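Local coordinates for protein dihydroorotase (Agrobacterium tumefaciens, PDB 2OGJ) that deacetylates acetyl-(R)-mandelate and, less efficiently, acetyl glycolate in vitro, as a zinc-dependent esterase of the amidohydrolase superfamily built on a TIM barrel, at residues A[44-49]-A[345-350]; A[71-76]-A[302-307]; A[229-234]-A[267-272]; A[258-263]-A[284-289]. One frame throughout, in Å; residues are numbered along the deposited sequence.

Contact 1: residues A[44-49]-A[345-350]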
loop_
_atom_site.group_PDB
_atom_site.type_symbol
_atom_site.label_atom_id
_atom_site.label_comp_id
_atom_site.label_asym_id
_atom_site.label_seq_id
_atom_site.Cartn_x
_atom_site.Cartn_y
_atom_site.Cartn_z
ATOM N N GLY A 44 -32.899 45.667 -10.245
ATOM C CA GLY A 44 -32.023 45.334 -9.141
ATOM C C GLY A 44 -30.820 46.243 -9.013
ATOM O O GLY A 44 -29.779 45.829 -8.509
ATOM N N LYS A 45 -30.945 47.481 -9.475
ATOM C CA LYS A 45 -29.831 48.416 -9.381
ATOM C C LYS A 45 -30.188 49.642 -8.554
ATOM O O LYS A 45 -31.307 50.155 -8.618
ATOM C CB LYS A 45 -29.360 48.827 -10.777
ATOM C CG LYS A 45 -28.786 47.670 -11.566
ATOM C CD LYS A 45 -28.327 48.064 -12.953
ATOM C CE LYS A 45 -27.802 46.841 -13.700
ATOM N NZ LYS A 45 -27.403 47.127 -15.112
ATOM N N ILE A 46 -29.218 50.091 -7.766
ATOM C CA ILE A 46 -29.383 51.249 -6.894
ATOM C C ILE A 46 -29.752 52.505 -7.690
ATOM O O ILE A 46 -28.922 53.076 -8.397
ATOM C CB ILE A 46 -28.084 51.512 -6.090
ATOM C CG1 ILE A 46 -27.671 50.233 -5.349
ATOM C CG2 ILE A 46 -28.296 52.665 -5.112
ATOM C CD1 ILE A 46 -26.310 50.306 -4.709
ATOM N N ALA A 47 -31.009 52.921 -7.563
ATOM C CA ALA A 47 -31.517 54.101 -8.260
ATOM C C ALA A 47 -31.109 55.361 -7.517
ATOM O O ALA A 47 -30.706 56.355 -8.129
ATOM C CB ALA A 47 -33.036 54.036 -8.370
ATOM N N ALA A 48 -31.200 55.313 -6.192
ATOM C CA ALA A 48 -30.834 56.467 -5.392
ATOM C C ALA A 48 -30.466 56.134 -3.950
ATOM O O ALA A 48 -30.830 55.086 -3.418
ATOM C CB ALA A 48 -31.971 57.476 -5.414
ATOM N N VAL A 49 -29.733 57.043 -3.322
ATOM C CA VAL A 49 -29.329 56.891 -1.933
ATOM C C VAL A 49 -29.340 58.277 -1.288
ATOM O O VAL A 49 -28.599 59.178 -1.700
ATOM C CB VAL A 49 -27.916 56.287 -1.815
ATOM C CG1 VAL A 49 -27.535 56.126 -0.341
ATOM C CG2 VAL A 49 -27.880 54.961 -2.529
ATOM N N GLN A 345 -25.076 50.517 -9.441
ATOM C CA GLN A 345 -24.490 49.287 -8.924
ATOM C C GLN A 345 -25.567 48.283 -8.535
ATOM O O GLN A 345 -26.566 48.683 -7.946
ATOM C CB GLN A 345 -23.581 49.589 -7.731
ATOM C CG GLN A 345 -22.156 49.954 -8.114
ATOM C CD GLN A 345 -21.251 48.744 -8.214
ATOM O OE1 GLN A 345 -20.094 48.785 -7.796
ATOM N NE2 GLN A 345 -21.569 47.563 -8.733
ATOM N N ARG A 346 -25.385 47.026 -8.877
ATOM C CA ARG A 346 -26.397 46.025 -8.538
ATOM C C ARG A 346 -26.512 45.906 -7.025
ATOM O O ARG A 346 -25.512 45.722 -6.342
ATOM C CB ARG A 346 -26.032 44.663 -9.108
ATOM C CG ARG A 346 -27.180 43.689 -9.030
ATOM C CD ARG A 346 -26.734 42.246 -9.166
ATOM N NE ARG A 346 -27.894 41.366 -9.255
ATOM C CZ ARG A 346 -27.908 40.107 -8.825
ATOM N NH1 ARG A 346 -26.813 39.583 -8.269
ATOM N NH2 ARG A 346 -29.012 39.368 -8.949
ATOM N N ALA A 347 -27.730 46.019 -6.502
ATOM C CA ALA A 347 -27.947 45.938 -5.061
ATOM C C ALA A 347 -27.561 44.558 -4.563
ATOM O O ALA A 347 -28.009 43.541 -5.100
ATOM C CB ALA A 347 -29.391 46.225 -4.735
ATOM N N ASP A 348 -26.714 44.523 -3.543
ATOM C CA ASP A 348 -26.262 43.259 -2.980
ATOM C C ASP A 348 -25.906 43.514 -1.518
ATOM O O ASP A 348 -24.729 43.582 -1.150
ATOM C CB ASP A 348 -25.047 42.756 -3.775
ATOM C CG ASP A 348 -24.648 41.343 -3.398
ATOM O OD1 ASP A 348 -23.765 40.746 -4.057
ATOM O OD2 ASP A 348 -25.221 40.828 -2.421
ATOM N N PHE A 349 -26.937 43.661 -0.687
ATOM C CA PHE A 349 -26.734 43.959 0.733
ATOM C C PHE A 349 -27.132 42.858 1.715
ATOM O O PHE A 349 -27.554 41.774 1.346
ATOM C CB PHE A 349 -27.509 45.226 1.115
ATOM C CG PHE A 349 -27.395 46.337 0.121
ATOM C CD1 PHE A 349 -28.529 46.809 -0.513
ATOM C CD2 PHE A 349 -26.169 46.909 -0.183
ATOM C CE1 PHE A 349 -28.457 47.835 -1.440
ATOM C CE2 PHE A 349 -26.074 47.940 -1.112
ATOM C CZ PHE A 349 -27.215 48.407 -1.742
ATOM N N THR A 350 -26.965 43.163 2.989
ATOM C CA THR A 350 -27.331 42.268 4.068
ATOM C C THR A 350 -27.627 43.202 5.232
ATOM O O THR A 350 -26.750 43.888 5.763
ATOM C CB THR A 350 -26.200 41.248 4.436
ATOM O OG1 THR A 350 -26.514 40.606 5.682
ATOM C CG2 THR A 350 -24.858 41.943 4.543
#
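Lys45 and Arg346 face each other across a single beta bridge, their CA atoms 4.3 Å apart, with one backbone hydrogen bond on each flank. Ile46 N donates to Gln345 O over 3.0 Å at a nearly straight 175°, and Ala347 N donates to Gly44 O over 2.9 Å. That pattern is an antiparallel, non-hydrogen-bonded pair. The long side chains of the bridged residues do little to join the segments: Lys45 runs fully extended beyond CG and its amine end points off from Arg346, whereas Arg346, by holding CG opposite its backbone N (chi1 -168°), sets that CG against Gly44 O (3.4 Å) before its own extended chain departs.

Ile46 carries the apolar part. Its CG1 branch stands beside the backbone N (chi1 -54°) and continues to CD1 with an extended second torsion, which brings CD1 to Phe349 CZ at 3.6 Å. The methyl arrives at the edge of the ring, near its plane, so the phenyl is touched at its tip and not over a face. The same CD1 also meets Gln345 CB at 4.1 Å.

Beyond the bridge the segments part. Ala47 and Ala48 form a classic beta bulge opposite Leu39 of strand 36-40, while Asp348 bonds to Gly72 through the backbone and forms a salt bridge with Arg128. Ile40 of strand 36-40 and Ile69 of strand 68-75 pack against Phe349, between the small beta domain and the barrel.

Contact 2: residues A[71-76]-A[302-307]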
loop_
_atom_site.group_PDB
_atom_site.type_symbol
_atom_site.label_atom_id
_atom_site.label_comp_id
_atom_site.label_asym_id
_atom_site.label_seq_id
_atom_site.Cartn_x
_atom_site.Cartn_y
_atom_site.Cartn_z
ATOM N N PRO A 71 -22.430 45.356 2.511
ATOM C CA PRO A 71 -22.528 44.546 1.298
ATOM C C PRO A 71 -22.836 43.116 1.762
ATOM O O PRO A 71 -22.491 42.754 2.886
ATOM C CB PRO A 71 -21.142 44.707 0.663
ATOM C CG PRO A 71 -20.265 45.152 1.799
ATOM C CD PRO A 71 -21.141 46.057 2.588
ATOM N N GLY A 72 -23.515 42.332 0.932
ATOM C CA GLY A 72 -23.863 40.975 1.304
ATOM C C GLY A 72 -22.730 40.178 1.921
ATOM O O GLY A 72 -21.617 40.155 1.396
ATOM N N TRP A 73 -23.009 39.526 3.048
ATOM C CA TRP A 73 -22.016 38.720 3.741
ATOM C C TRP A 73 -21.495 37.610 2.844
ATOM O O TRP A 73 -22.258 37.013 2.076
ATOM C CB TRP A 73 -22.616 38.114 4.998
ATOM C CG TRP A 73 -22.909 39.106 6.067
ATOM C CD1 TRP A 73 -22.481 40.407 6.131
ATOM C CD2 TRP A 73 -23.637 38.857 7.274
ATOM N NE1 TRP A 73 -22.899 40.980 7.315
ATOM C CE2 TRP A 73 -23.610 40.051 8.033
ATOM C CE3 TRP A 73 -24.308 37.737 7.790
ATOM C CZ2 TRP A 73 -24.227 40.156 9.283
ATOM C CZ3 TRP A 73 -24.923 37.834 9.028
ATOM C CH2 TRP A 73 -24.878 39.041 9.764
ATOM N N VAL A 74 -20.189 37.347 2.964
ATOM C CA VAL A 74 -19.491 36.316 2.200
ATOM C C VAL A 74 -18.949 35.227 3.137
ATOM O O VAL A 74 -18.058 35.496 3.945
ATOM C CB VAL A 74 -18.276 36.913 1.439
ATOM C CG1 VAL A 74 -17.585 35.824 0.651
ATOM C CG2 VAL A 74 -18.713 38.047 0.514
ATOM N N ASP A 75 -19.486 34.011 3.061
ATOM C CA ASP A 75 -18.975 32.921 3.902
ATOM C C ASP A 75 -18.053 32.129 2.985
ATOM O O ASP A 75 -18.499 31.388 2.108
ATOM C CB ASP A 75 -20.104 32.032 4.437
ATOM C CG ASP A 75 -19.604 30.986 5.430
ATOM O OD1 ASP A 75 -20.428 30.366 6.132
ATOM O OD2 ASP A 75 -18.378 30.774 5.509
ATOM N N LEU A 76 -16.760 32.335 3.192
ATOM C CA LEU A 76 -15.694 31.725 2.411
ATOM C C LEU A 76 -15.520 30.222 2.606
ATOM O O LEU A 76 -14.723 29.584 1.898
ATOM C CB LEU A 76 -14.383 32.425 2.769
ATOM C CG LEU A 76 -13.112 32.037 2.048
ATOM C CD1 LEU A 76 -13.154 32.563 0.622
ATOM C CD2 LEU A 76 -11.929 32.597 2.808
ATOM N N TRP A 302 -23.787 27.488 14.244
ATOM C CA TRP A 302 -25.185 27.549 13.859
ATOM C C TRP A 302 -25.252 28.251 12.503
ATOM O O TRP A 302 -25.863 27.763 11.557
ATOM C CB TRP A 302 -26.005 28.283 14.924
ATOM C CG TRP A 302 -26.076 27.529 16.232
ATOM C CD1 TRP A 302 -26.266 26.180 16.400
ATOM C CD2 TRP A 302 -26.039 28.089 17.547
ATOM N NE1 TRP A 302 -26.359 25.871 17.730
ATOM C CE2 TRP A 302 -26.222 27.023 18.461
ATOM C CE3 TRP A 302 -25.869 29.389 18.046
ATOM C CZ2 TRP A 302 -26.243 27.219 19.844
ATOM C CZ3 TRP A 302 -25.891 29.584 19.421
ATOM C CH2 TRP A 302 -26.077 28.500 20.304
ATOM N N ASP A 303 -24.571 29.383 12.407
ATOM C CA ASP A 303 -24.564 30.153 11.189
ATOM C C ASP A 303 -23.458 31.190 11.269
ATOM O O ASP A 303 -22.824 31.343 12.305
ATOM C CB ASP A 303 -25.919 30.824 11.013
ATOM C CG ASP A 303 -26.417 31.488 12.297
ATOM O OD1 ASP A 303 -27.648 31.541 12.475
ATOM O OD2 ASP A 303 -25.598 31.960 13.124
ATOM N N LEU A 304 -23.227 31.891 10.165
ATOM C CA LEU A 304 -22.192 32.910 10.102
ATOM C C LEU A 304 -22.364 33.987 11.179
ATOM O O LEU A 304 -21.383 34.423 11.799
ATOM C CB LEU A 304 -22.193 33.558 8.717
ATOM C CG LEU A 304 -20.982 34.428 8.424
ATOM C CD1 LEU A 304 -19.750 33.531 8.460
ATOM C CD2 LEU A 304 -21.122 35.133 7.074
ATOM N N ALA A 305 -23.609 34.415 11.397
ATOM C CA ALA A 305 -23.891 35.449 12.389
ATOM C C ALA A 305 -23.399 35.032 13.781
ATOM O O ALA A 305 -22.769 35.819 14.486
ATOM C CB ALA A 305 -25.395 35.760 12.415
ATOM N N THR A 306 -23.675 33.792 14.178
ATOM C CA THR A 306 -23.225 33.317 15.479
ATOM C C THR A 306 -21.690 33.292 15.527
ATOM O O THR A 306 -21.084 33.604 16.555
ATOM C CB THR A 306 -23.762 31.889 15.778
ATOM O OG1 THR A 306 -25.193 31.883 15.731
ATOM C CG2 THR A 306 -23.298 31.418 17.161
ATOM N N THR A 307 -21.076 32.922 14.406
ATOM C CA THR A 307 -19.627 32.838 14.312
ATOM C C THR A 307 -19.049 34.244 14.419
ATOM O O THR A 307 -17.987 34.439 15.035
ATOM C CB THR A 307 -19.202 32.162 12.960
ATOM O OG1 THR A 307 -19.697 30.817 12.927
ATOM C CG2 THR A 307 -17.677 32.133 12.783
#
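This is a buried apolar contact between a strand and the first turn of a helix, near the centre of the chain: Trp73 and Asp75 of strand 68-75 receive Leu304 and Ala305 from the start of helix 304-313. No hydrogen bond crosses it. Leu304 meets both strand residues with its two methyls. CD2 lies 3.9 Å from Trp73 CB and also near Asp75 CB, while CD1 meets the carboxyl carbon of Asp75, CG, at 4.0 Å. CG of Leu304 is opposite the backbone N (chi1 -168°), which carries the fork out to the strand. Farther along the indole, Trp73 CZ3 meets Ala305 CB at 4.0 Å.

In the TIM barrel, strand 68-75 leads to the zinc ligands His77 and His79, and the helix follows the segment holding the ligand Asp291. Asp75 is pinned from that side: OD1 bonds Thr290 OG1 and OD2 takes His77 N. The helix start is fixed by its N-cap, Asp303. Its OD2 accepts from Thr306 N at 2.9 Å and from Thr306 OG1 at 2.6 Å, the two donors approaching from opposite faces of the carboxylate plane, while Asp303 OD1 is held by Tyr392 N.

Contact 3: residues A[229-234]-A[267-272]. With ZN (zinc ion), chain H.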
loop_
_atom_site.group_PDB
_atom_site.type_symbol
_atom_site.label_atom_id
_atom_site.label_comp_id
_atom_site.label_asym_id
_atom_site.label_seq_id
_atom_site.Cartn_x
_atom_site.Cartn_y
_atom_site.Cartn_z
ATOM N N VAL A 229 -5.301 29.810 5.004
ATOM C CA VAL A 229 -5.194 28.697 5.938
ATOM C C VAL A 229 -6.508 28.731 6.709
ATOM O O VAL A 229 -6.790 29.674 7.453
ATOM C CB VAL A 229 -4.033 28.870 6.949
ATOM C CG1 VAL A 229 -4.174 27.867 8.077
ATOM C CG2 VAL A 229 -2.690 28.757 6.243
ATOM N N THR A 230 -7.332 27.709 6.516
ATOM C CA THR A 230 -8.597 27.643 7.219
ATOM C C THR A 230 -8.364 26.795 8.470
ATOM O O THR A 230 -7.515 25.903 8.470
ATOM C CB THR A 230 -9.713 27.050 6.312
ATOM O OG1 THR A 230 -10.976 27.182 6.975
ATOM C CG2 THR A 230 -9.438 25.582 5.988
ATOM N N HIS A 231 -9.124 27.098 9.524
ATOM C CA HIS A 231 -9.027 26.452 10.830
ATOM C C HIS A 231 -7.883 27.124 11.595
ATOM O O HIS A 231 -7.323 26.560 12.527
ATOM C CB HIS A 231 -8.755 24.955 10.693
ATOM C CG HIS A 231 -9.785 24.219 9.890
ATOM N ND1 HIS A 231 -11.103 24.623 9.812
ATOM C CD2 HIS A 231 -9.706 23.072 9.176
ATOM C CE1 HIS A 231 -11.791 23.759 9.088
ATOM N NE2 HIS A 231 -10.967 22.808 8.691
ATOM N N CYS A 232 -7.560 28.349 11.195
ATOM C CA CYS A 232 -6.456 29.116 11.780
ATOM C C CYS A 232 -6.385 29.119 13.301
ATOM O O CYS A 232 -5.291 29.118 13.873
ATOM C CB CYS A 232 -6.513 30.567 11.291
ATOM S SG CYS A 232 -7.925 31.454 11.928
ATOM N N PHE A 233 -7.548 29.124 13.955
ATOM C CA PHE A 233 -7.602 29.167 15.416
ATOM C C PHE A 233 -8.150 27.930 16.093
ATOM O O PHE A 233 -8.855 28.029 17.105
ATOM C CB PHE A 233 -8.398 30.394 15.878
ATOM C CG PHE A 233 -7.750 31.693 15.513
ATOM C CD1 PHE A 233 -6.373 31.766 15.342
ATOM C CD2 PHE A 233 -8.509 32.846 15.354
ATOM C CE1 PHE A 233 -5.763 32.961 15.018
ATOM C CE2 PHE A 233 -7.899 34.062 15.027
ATOM C CZ PHE A 233 -6.523 34.115 14.859
ATOM N N ASN A 234 -7.825 26.765 15.548
ATOM C CA ASN A 234 -8.299 25.535 16.145
ATOM C C ASN A 234 -7.525 25.366 17.432
ATOM O O ASN A 234 -6.388 25.815 17.549
ATOM C CB ASN A 234 -8.046 24.331 15.231
ATOM C CG ASN A 234 -6.590 23.903 15.220
ATOM O OD1 ASN A 234 -5.785 24.422 14.447
ATOM N ND2 ASN A 234 -6.243 22.963 16.095
ATOM N N GLY A 267 -16.959 22.462 14.098
ATOM C CA GLY A 267 -17.080 21.249 14.886
ATOM C C GLY A 267 -15.781 20.897 15.576
ATOM O O GLY A 267 -15.785 20.500 16.741
ATOM N N ALA A 268 -14.663 21.038 14.871
ATOM C CA ALA A 268 -13.379 20.739 15.481
ATOM C C ALA A 268 -12.325 21.832 15.298
ATOM O O ALA A 268 -11.267 21.766 15.912
ATOM C CB ALA A 268 -12.844 19.410 14.939
ATOM N N SER A 269 -12.616 22.853 14.492
ATOM C CA SER A 269 -11.611 23.885 14.214
ATOM C C SER A 269 -11.641 25.283 14.860
ATOM O O SER A 269 -10.910 26.186 14.409
ATOM C CB SER A 269 -11.499 24.049 12.699
ATOM O OG SER A 269 -11.400 22.777 12.074
ATOM N N PHE A 270 -12.466 25.487 15.888
ATOM C CA PHE A 270 -12.484 26.787 16.553
ATOM C C PHE A 270 -12.502 26.709 18.065
ATOM O O PHE A 270 -13.308 25.993 18.652
ATOM C CB PHE A 270 -13.665 27.647 16.107
ATOM C CG PHE A 270 -13.677 29.019 16.737
ATOM C CD1 PHE A 270 -12.781 30.001 16.318
ATOM C CD2 PHE A 270 -14.555 29.317 17.785
ATOM C CE1 PHE A 270 -12.761 31.256 16.932
ATOM C CE2 PHE A 270 -14.539 30.569 18.403
ATOM C CZ PHE A 270 -13.644 31.538 17.978
ATOM N N SER A 271 -11.598 27.471 18.675
ATOM C CA SER A 271 -11.467 27.548 20.123
ATOM C C SER A 271 -11.494 29.005 20.593
ATOM O O SER A 271 -10.778 29.853 20.047
ATOM C CB SER A 271 -10.148 26.916 20.566
ATOM O OG SER A 271 -9.920 27.140 21.952
ATOM N N PHE A 272 -12.350 29.233 21.640
ATOM C CA PHE A 272 -12.456 30.600 22.149
ATOM C C PHE A 272 -11.116 31.014 22.727
ATOM O O PHE A 272 -10.652 32.138 22.514
ATOM C CB PHE A 272 -13.475 30.681 23.276
ATOM C CG PHE A 272 -14.888 30.708 22.823
ATOM C CD1 PHE A 272 -15.388 31.803 22.128
ATOM C CD2 PHE A 272 -15.748 29.672 23.153
ATOM C CE1 PHE A 272 -16.733 31.877 21.772
ATOM C CE2 PHE A 272 -17.100 29.730 22.803
ATOM C CZ PHE A 272 -17.590 30.840 22.112
HETATM ZN ZN ZN H . -11.715 21.227 6.952
#
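Ser271 N donates to Phe233 O over 3.2 Å, with 143° at the hydrogen, and this is the backbone hydrogen bond that ties the two loops together. Both lie on the catalytic-end rim of the TIM barrel: 229-234 runs from the tip of strand 228-230 into a type I turn from His231 to Asn234, and 267-272 belongs to the loop between strand 260-262 and helix 272-280. Around the bond, Phe233 CB meets Phe270 CD1 at 4.4 Å, and Asn234 CB approaches Ser269 CB at 4.3 Å.

His231 is the functional residue here. Its NE2 binds a zinc ion at 2.5 Å, in a site completed by His208 and the carboxylated Lys175, and ND1 makes a weak hydrogen bond to Gly264 O. The imidazole is sandwiched. Thr230 CG2 sits 4.0 Å above the centre of one face, and the hydroxyl of Ser269 lies over the other. Ser269 OG stands beside its own backbone N (chi1 -47°), which swings it across the ring. It makes no hydrogen bond to His231 ND1, because OG lies above the imidazole plane, where ND1 has no N-H to offer.

Contact 4: residues A[258-263]-A[284-289]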
loop_
_atom_site.group_PDB
_atom_site.type_symbol
_atom_site.label_atom_id
_atom_site.label_comp_id
_atom_site.label_asym_id
_atom_site.label_seq_id
_atom_site.Cartn_x
_atom_site.Cartn_y
_atom_site.Cartn_z
ATOM N N GLY A 258 0.792 38.348 4.097
ATOM C CA GLY A 258 0.259 37.937 2.815
ATOM C C GLY A 258 -0.667 36.735 2.933
ATOM O O GLY A 258 -1.706 36.698 2.277
ATOM N N ILE A 259 -0.288 35.751 3.753
ATOM C CA ILE A 259 -1.091 34.547 3.954
ATOM C C ILE A 259 -2.358 34.863 4.746
ATOM O O ILE A 259 -2.289 35.363 5.869
ATOM C CB ILE A 259 -0.294 33.446 4.702
ATOM C CG1 ILE A 259 0.740 32.816 3.770
ATOM C CG2 ILE A 259 -1.235 32.354 5.193
ATOM C CD1 ILE A 259 1.778 33.766 3.268
ATOM N N ARG A 260 -3.510 34.550 4.160
ATOM C CA ARG A 260 -4.789 34.813 4.795
ATOM C C ARG A 260 -5.192 33.761 5.814
ATOM O O ARG A 260 -5.205 32.557 5.518
ATOM C CB ARG A 260 -5.875 34.920 3.737
ATOM C CG ARG A 260 -5.520 35.812 2.562
ATOM C CD ARG A 260 -5.009 37.165 3.013
ATOM N NE ARG A 260 -5.056 38.131 1.927
ATOM C CZ ARG A 260 -4.541 39.349 2.010
ATOM N NH1 ARG A 260 -3.945 39.734 3.129
ATOM N NH2 ARG A 260 -4.630 40.181 0.983
ATOM N N LEU A 261 -5.509 34.217 7.023
ATOM C CA LEU A 261 -5.947 33.302 8.073
ATOM C C LEU A 261 -7.481 33.300 8.092
ATOM O O LEU A 261 -8.110 34.359 8.160
ATOM C CB LEU A 261 -5.380 33.706 9.445
ATOM C CG LEU A 261 -3.851 33.759 9.608
ATOM C CD1 LEU A 261 -3.510 34.014 11.038
ATOM C CD2 LEU A 261 -3.194 32.466 9.241
ATOM N N ASP A 262 -8.075 32.109 8.000
ATOM C CA ASP A 262 -9.529 31.938 7.982
ATOM C C ASP A 262 -10.004 31.080 9.162
ATOM O O ASP A 262 -9.437 30.024 9.431
ATOM C CB ASP A 262 -9.933 31.285 6.655
ATOM C CG ASP A 262 -11.443 31.071 6.524
ATOM O OD1 ASP A 262 -12.186 32.083 6.496
ATOM O OD2 ASP A 262 -11.874 29.889 6.434
ATOM N N ILE A 263 -11.052 31.523 9.854
ATOM C CA ILE A 263 -11.553 30.772 11.001
ATOM C C ILE A 263 -12.047 29.395 10.598
ATOM O O ILE A 263 -11.640 28.395 11.189
ATOM C CB ILE A 263 -12.694 31.531 11.766
ATOM C CG1 ILE A 263 -12.214 31.931 13.163
ATOM C CG2 ILE A 263 -13.881 30.611 12.024
ATOM C CD1 ILE A 263 -10.965 32.755 13.204
ATOM N N LEU A 284 -5.337 38.899 14.317
ATOM C CA LEU A 284 -6.737 38.779 13.948
ATOM C C LEU A 284 -6.919 37.843 12.763
ATOM O O LEU A 284 -5.998 37.639 11.955
ATOM C CB LEU A 284 -7.296 40.148 13.564
ATOM C CG LEU A 284 -8.024 40.933 14.642
ATOM C CD1 LEU A 284 -7.176 41.022 15.895
ATOM C CD2 LEU A 284 -8.354 42.292 14.086
ATOM N N PRO A 285 -8.099 37.231 12.657
ATOM C CA PRO A 285 -8.263 36.353 11.504
ATOM C C PRO A 285 -8.577 37.261 10.311
ATOM O O PRO A 285 -9.203 38.309 10.469
ATOM C CB PRO A 285 -9.430 35.455 11.919
ATOM C CG PRO A 285 -10.232 36.335 12.812
ATOM C CD PRO A 285 -9.165 37.017 13.644
ATOM N N PHE A 286 -8.105 36.882 9.132
ATOM C CA PHE A 286 -8.346 37.670 7.925
ATOM C C PHE A 286 -9.823 37.610 7.526
ATOM O O PHE A 286 -10.405 38.601 7.082
ATOM C CB PHE A 286 -7.492 37.147 6.768
ATOM C CG PHE A 286 -7.689 37.902 5.488
ATOM C CD1 PHE A 286 -7.041 39.123 5.278
ATOM C CD2 PHE A 286 -8.524 37.402 4.488
ATOM C CE1 PHE A 286 -7.218 39.836 4.092
ATOM C CE2 PHE A 286 -8.707 38.110 3.301
ATOM C CZ PHE A 286 -8.046 39.333 3.104
ATOM N N SER A 287 -10.413 36.433 7.678
ATOM C CA SER A 287 -11.809 36.231 7.342
ATOM C C SER A 287 -12.421 35.305 8.370
ATOM O O SER A 287 -11.725 34.476 8.965
ATOM C CB SER A 287 -11.959 35.614 5.938
ATOM O OG SER A 287 -11.372 34.319 5.859
ATOM N N ILE A 288 -13.720 35.483 8.588
ATOM C CA ILE A 288 -14.487 34.669 9.510
ATOM C C ILE A 288 -15.398 33.776 8.669
ATOM O O ILE A 288 -16.167 34.270 7.843
ATOM C CB ILE A 288 -15.355 35.558 10.431
ATOM C CG1 ILE A 288 -14.456 36.514 11.205
ATOM C CG2 ILE A 288 -16.205 34.692 11.365
ATOM C CD1 ILE A 288 -15.202 37.348 12.211
ATOM N N SER A 289 -15.303 32.466 8.850
ATOM C CA SER A 289 -16.158 31.567 8.088
ATOM C C SER A 289 -16.686 30.428 8.937
ATOM O O SER A 289 -16.158 30.122 9.990
ATOM C CB SER A 289 -15.413 31.012 6.868
ATOM O OG SER A 289 -14.374 30.132 7.252
#
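Strand 260-262 and segment 284-289, which has no regular strand, run side by side in parallel register, Leu261 next to Phe286, Asp262 next to Ser287 and Ile263 next to Ile288, although their end-to-end directions differ by 65°. The single beta bridge, Asp262 with Ser287, has a parallel bonding pattern: Ser287 N donates to Leu261 O at 3.1 Å, in the carbonyl plane, and Ile263 N donates to Ser287 O at 3.2 Å. Phe286 N adds a weak bond to the same Leu261 O. In the TIM barrel, segment 284-289 runs beside strand 260-262 and leads to the zinc ligand Asp291.

On one side of this pairing, Arg260 lies flat over Phe286. Its chain bends at chi2, placing CD over the ring face, 3.5 Å from the centroid, a CH-pi contact. The guanidinium then continues over the same face, its plane 10° from that of the phenyl and displaced toward the rim. Ile263 CD1 packs against Pro285 CB at 3.4 Å, the two side chains lying side by side.

Toward the barrel interior the carboxylate of Asp262 is gripped by hydroxyls. With CG anti to the backbone N, it comes within reach of those of Ser287 and Ser289. Ser287 OG donates to OD1, though the modelled separation is too short to be relied on. Thr230 OG1 is a further partner of OD2 and also bonds His77 ND1, so Thr230 links Asp262 to the zinc ligand His77. Ser289 OG donates to Asp262 OD2 over 2.6 Å, reaching it from the syn side, 23° out of the carboxylate plane.

Along the chain the contacts are largely nested. Contact 1 closes the outer loop, contact 2 lies inside it, and contacts 3 and 4 lie inside contact 2, crossing each other because their segments alternate. In space they step from the small beta domain to the active site. Contacts 1 and 2 have centres 20 Å apart and share the sheet that holds strands 68-75 and 348-362. Contacts 3 and 4 are 11 Å apart and share neighbouring strands 228-230 and 260-262. Contact 2 also touches contact 4, their centres 14 Å apart, where Thr307 packs on Ile288. Contacts 2 to 4 thus lie in the barrel near the zinc site, whereas contact 1 lies away from it.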